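Local coordinates for maternal effect protein oskar (Drosophila melanogaster, PDB 5A4A), which induces germ plasm formation in the fly, its OSK domain binding RNA through a fold related to the SGNH hydrolases, at residues Val168-Ser176 and Leu188-Arg197. Numbering follows the deposited sequence.
With SO4 (sulfate ion), chain B; SO4 (sulfate ion), chain C.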
loop_
_atom_site.group_PDB
_atom_site.type_symbol
_atom_site.label_atom_id
_atom_site.label_comp_id
_atom_site.label_asym_id
_atom_site.label_seq_id
_atom_site.Cartn_x
_atom_site.Cartn_y
_atom_site.Cartn_z
ATOM N N VAL A 168 -1.207 10.612 -16.468
ATOM C CA VAL A 168 -1.479 9.191 -16.283
ATOM C C VAL A 168 -1.621 8.438 -17.610
ATOM O O VAL A 168 -2.214 8.938 -18.573
ATOM C CB VAL A 168 -2.712 8.985 -15.364
ATOM C CG1 VAL A 168 -3.917 9.724 -15.907
ATOM C CG2 VAL A 168 -3.029 7.516 -15.188
ATOM N N ARG A 169 -1.025 7.253 -17.672
ATOM C CA ARG A 169 -1.180 6.389 -18.830
ATOM C C ARG A 169 -2.468 5.601 -18.678
ATOM O O ARG A 169 -2.475 4.550 -18.037
ATOM C CB ARG A 169 -0.030 5.392 -18.906
ATOM C CG ARG A 169 1.321 5.993 -19.204
ATOM C CD ARG A 169 2.371 4.899 -19.216
ATOM N NE ARG A 169 3.719 5.426 -19.432
ATOM C CZ ARG A 169 4.230 5.717 -20.622
ATOM N NH1 ARG A 169 3.508 5.542 -21.715
ATOM N NH2 ARG A 169 5.465 6.190 -20.720
ATOM N N PHE A 170 -3.555 6.082 -19.268
ATOM C CA PHE A 170 -4.822 5.381 -19.103
ATOM C C PHE A 170 -4.831 3.980 -19.698
ATOM O O PHE A 170 -5.679 3.165 -19.343
ATOM C CB PHE A 170 -6.000 6.210 -19.601
ATOM C CG PHE A 170 -6.427 7.257 -18.631
ATOM C CD1 PHE A 170 -6.979 6.899 -17.412
ATOM C CD2 PHE A 170 -6.252 8.596 -18.918
ATOM C CE1 PHE A 170 -7.366 7.859 -16.502
ATOM C CE2 PHE A 170 -6.636 9.562 -18.012
ATOM C CZ PHE A 170 -7.196 9.191 -16.801
ATOM N N ASP A 171 -3.872 3.683 -20.569
ATOM C CA ASP A 171 -3.782 2.331 -21.114
ATOM C C ASP A 171 -3.263 1.321 -20.078
ATOM O O ASP A 171 -3.189 0.121 -20.349
ATOM C CB ASP A 171 -2.957 2.302 -22.410
ATOM C CG ASP A 171 -1.472 2.474 -22.171
ATOM O OD1 ASP A 171 -1.085 3.043 -21.128
ATOM O OD2 ASP A 171 -0.688 2.035 -23.039
ATOM N N CYS A 172 -2.927 1.811 -18.888
ATOM C CA CYS A 172 -2.506 0.950 -17.779
ATOM C C CYS A 172 -3.591 0.818 -16.711
ATOM O O CYS A 172 -3.358 0.218 -15.655
ATOM C CB CYS A 172 -1.245 1.508 -17.132
ATOM S SG CYS A 172 0.220 1.416 -18.183
ATOM N N PHE A 173 -4.759 1.396 -16.971
ATOM C CA PHE A 173 -5.853 1.361 -16.009
ATOM C C PHE A 173 -7.083 0.749 -16.639
ATOM O O PHE A 173 -7.235 0.755 -17.863
ATOM C CB PHE A 173 -6.181 2.768 -15.497
ATOM C CG PHE A 173 -5.144 3.327 -14.574
ATOM C CD1 PHE A 173 -3.939 3.810 -15.068
ATOM C CD2 PHE A 173 -5.373 3.358 -13.206
ATOM C CE1 PHE A 173 -2.972 4.310 -14.211
ATOM C CE2 PHE A 173 -4.432 3.855 -12.345
ATOM C CZ PHE A 173 -3.217 4.341 -12.845
ATOM N N GLN A 174 -7.955 0.229 -15.787
ATOM C CA GLN A 174 -9.255 -0.284 -16.209
ATOM C C GLN A 174 -10.146 0.862 -16.682
ATOM O O GLN A 174 -9.838 2.029 -16.440
ATOM C CB GLN A 174 -9.888 -1.066 -15.057
ATOM C CG GLN A 174 -9.141 -2.377 -14.777
ATOM C CD GLN A 174 -9.726 -3.186 -13.639
ATOM O OE1 GLN A 174 -10.496 -2.676 -12.821
ATOM N NE2 GLN A 174 -9.345 -4.457 -13.571
ATOM N N ALA A 175 -11.244 0.529 -17.355
ATOM C CA ALA A 175 -12.112 1.534 -17.975
ATOM C C ALA A 175 -13.008 2.262 -16.978
ATOM O O ALA A 175 -13.277 3.455 -17.137
ATOM C CB ALA A 175 -12.961 0.898 -19.076
ATOM N N SER A 176 -13.455 1.544 -15.949
ATOM C CA SER A 176 -14.428 2.078 -15.003
ATOM C C SER A 176 -14.003 1.860 -13.561
ATOM O O SER A 176 -13.350 0.872 -13.249
ATOM C CB SER A 176 -15.798 1.414 -15.212
ATOM O OG SER A 176 -16.220 1.495 -16.562
ATOM N N LEU A 188 -9.948 3.300 -9.287
ATOM C CA LEU A 188 -9.680 2.892 -10.665
ATOM C C LEU A 188 -8.453 1.982 -10.640
ATOM O O LEU A 188 -7.323 2.442 -10.414
ATOM C CB LEU A 188 -9.411 4.106 -11.571
ATOM C CG LEU A 188 -9.442 3.784 -13.075
ATOM C CD1 LEU A 188 -10.867 3.375 -13.476
ATOM C CD2 LEU A 188 -8.951 4.945 -13.922
ATOM N N PHE A 189 -8.667 0.689 -10.854
ATOM C CA PHE A 189 -7.589 -0.281 -10.677
ATOM C C PHE A 189 -6.657 -0.400 -11.866
ATOM O O PHE A 189 -7.018 -0.060 -12.992
ATOM C CB PHE A 189 -8.162 -1.642 -10.299
ATOM C CG PHE A 189 -8.678 -1.685 -8.901
ATOM C CD1 PHE A 189 -7.802 -1.891 -7.843
ATOM C CD2 PHE A 189 -10.028 -1.468 -8.634
ATOM C CE1 PHE A 189 -8.262 -1.908 -6.535
ATOM C CE2 PHE A 189 -10.497 -1.491 -7.336
ATOM C CZ PHE A 189 -9.615 -1.708 -6.284
ATOM N N TRP A 190 -5.430 -0.843 -11.592
ATOM C CA TRP A 190 -4.471 -1.078 -12.647
ATOM C C TRP A 190 -4.937 -2.287 -13.456
ATOM O O TRP A 190 -5.372 -3.295 -12.896
ATOM C CB TRP A 190 -3.076 -1.339 -12.060
ATOM C CG TRP A 190 -2.662 -0.373 -10.967
ATOM C CD1 TRP A 190 -3.013 0.951 -10.843
ATOM C CD2 TRP A 190 -1.796 -0.663 -9.854
ATOM N NE1 TRP A 190 -2.424 1.490 -9.710
ATOM C CE2 TRP A 190 -1.684 0.519 -9.089
ATOM C CE3 TRP A 190 -1.121 -1.811 -9.428
ATOM C CZ2 TRP A 190 -0.907 0.583 -7.921
ATOM C CZ3 TRP A 190 -0.360 -1.749 -8.267
ATOM C CH2 TRP A 190 -0.260 -0.557 -7.528
ATOM N N ASN A 191 -4.850 -2.184 -14.779
ATOM C CA ASN A 191 -5.256 -3.307 -15.624
ATOM C C ASN A 191 -4.100 -4.296 -15.762
ATOM O O ASN A 191 -3.107 -4.177 -15.047
ATOM C CB ASN A 191 -5.820 -2.844 -16.977
ATOM C CG ASN A 191 -4.774 -2.222 -17.888
ATOM O OD1 ASN A 191 -3.583 -2.224 -17.600
ATOM N ND2 ASN A 191 -5.229 -1.686 -19.007
ATOM N N LYS A 192 -4.225 -5.276 -16.656
ATOM C CA LYS A 192 -3.175 -6.288 -16.774
ATOM C C LYS A 192 -1.806 -5.677 -17.085
ATOM O O LYS A 192 -0.797 -6.047 -16.490
ATOM C CB LYS A 192 -3.534 -7.359 -17.813
ATOM C CG LYS A 192 -2.453 -8.433 -17.948
ATOM C CD LYS A 192 -2.961 -9.672 -18.678
ATOM C CE LYS A 192 -2.595 -10.962 -17.938
ATOM N NZ LYS A 192 -3.807 -11.650 -17.401
ATOM N N ILE A 193 -1.785 -4.735 -18.020
ATOM C CA ILE A 193 -0.547 -4.050 -18.397
ATOM C C ILE A 193 0.009 -3.237 -17.219
ATOM O O ILE A 193 1.210 -3.282 -16.919
ATOM C CB ILE A 193 -0.786 -3.132 -19.611
ATOM C CG1 ILE A 193 -1.253 -3.954 -20.814
ATOM C CG2 ILE A 193 0.461 -2.328 -19.937
ATOM C CD1 ILE A 193 -1.849 -3.114 -21.939
ATOM N N GLY A 194 -0.874 -2.493 -16.560
ATOM C CA GLY A 194 -0.501 -1.690 -15.409
ATOM C C GLY A 194 0.049 -2.513 -14.266
ATOM O O GLY A 194 1.096 -2.173 -13.703
ATOM N N ARG A 195 -0.640 -3.596 -13.922
ATOM C CA ARG A 195 -0.166 -4.473 -12.853
ATOM C C ARG A 195 1.202 -5.048 -13.161
ATOM O O ARG A 195 2.060 -5.123 -12.299
ATOM C CB ARG A 195 -1.164 -5.609 -12.619
ATOM C CG ARG A 195 -2.493 -5.165 -12.064
ATOM C CD ARG A 195 -3.348 -6.353 -11.637
ATOM N NE ARG A 195 -3.680 -7.290 -12.715
ATOM C CZ ARG A 195 -4.737 -7.175 -13.517
ATOM N NH1 ARG A 195 -5.526 -6.126 -13.420
ATOM N NH2 ARG A 195 -4.988 -8.094 -14.440
ATOM N N GLN A 196 1.409 -5.472 -14.396
ATOM C CA GLN A 196 2.704 -6.049 -14.729
ATOM C C GLN A 196 3.816 -5.004 -14.703
ATOM O O GLN A 196 4.911 -5.304 -14.255
ATOM C CB GLN A 196 2.689 -6.832 -16.049
ATOM C CG GLN A 196 3.791 -7.906 -16.122
ATOM C CD GLN A 196 3.753 -8.910 -14.956
ATOM O OE1 GLN A 196 4.790 -9.252 -14.385
ATOM N NE2 GLN A 196 2.554 -9.397 -14.618
ATOM N N ARG A 197 3.532 -3.778 -15.141
ATOM C CA ARG A 197 4.540 -2.709 -15.060
ATOM C C ARG A 197 4.971 -2.434 -13.619
ATOM O O ARG A 197 6.164 -2.301 -13.346
ATOM C CB ARG A 197 4.060 -1.419 -15.735
ATOM C CG ARG A 197 4.093 -1.478 -17.264
ATOM C CD ARG A 197 3.400 -0.267 -17.898
ATOM N NE ARG A 197 4.186 0.957 -17.802
ATOM C CZ ARG A 197 5.119 1.308 -18.682
ATOM N NH1 ARG A 197 5.396 0.519 -19.706
ATOM N NH2 ARG A 197 5.792 2.436 -18.529
HETATM S S SO4 B . -7.725 -6.458 -16.606
HETATM O O1 SO4 B . -9.092 -6.420 -17.111
HETATM O O2 SO4 B . -7.420 -7.776 -16.069
HETATM O O3 SO4 B . -6.792 -6.176 -17.696
HETATM O O4 SO4 B . -7.610 -5.467 -15.544
HETATM S S SO4 C . -12.995 -2.634 -16.947
HETATM O O1 SO4 C . -14.060 -3.055 -17.849
HETATM O O2 SO4 C . -12.635 -3.746 -16.058
HETATM O O3 SO4 C . -11.829 -2.265 -17.756
HETATM O O4 SO4 C . -13.457 -1.511 -16.131
HETATM O O HOH W 1 -11.222 -0.217 -11.837
#
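Asn191 and the Asp171–Gln174 backbone carry the polar side of this contact. Asn191 N donates to Cys172 O (3.0 Å), while Gln174 N gives Phe189 O a nearly straight bond, arriving almost end-on to the carbonyl; the two form a single bridge pairing Phe173 with Trp190. With CG of Asn191 set between its own backbone N and carbonyl carbon (chi1 69°), the amide reaches both ways: ND2 bonds Asp171 O at 3.0 Å, from above that carbonyl's plane, and OD1 takes the N-H of Gly194 as N-cap of the helix. Cys172 O also receives the CA-H of Gly194 at 3.4 Å, so loop and first turn of the helix lie backbone to backbone.

Apolar side chains pack around this backbone pairing: Phe173, Trp190 and Leu188 at one end, Cys172 SG against Ile193 CG2 and Arg197 CD at the other. Phe173 offers its ring face to the edge of Trp190 in an offset edge-to-face pair, planes at 88°, with CE2 3.6 Å from Trp190 CD1. Leu188 lays CD2 against Phe173 CB; its other methyl, CD1, lies against the Gln174 carbonyl oxygen.

Two sulfates, probably from the crystallisation liquor, bind beside Gln174 and the helix start. One is gripped by Gln174 NE2 (2.8 Å to O4), Lys192 N and both terminal nitrogens of Arg195; the other takes the N-H groups of Ala175 and Ser176. Such anion sites are consistent with a surface suited to RNA phosphates.

The contact joins the long loop after strand 154-155 to the start of helix 192-204, at the periphery of the domain. Helix 31-40 flanks it: Arg195 NE salt-bridges Glu40, Tyr35 meets the Phe189 ring, and the Trp190 ring meets that of Phe32, nearly parallel. Arg197 NE bonds Cys160 O in the loop beyond strand 154-155.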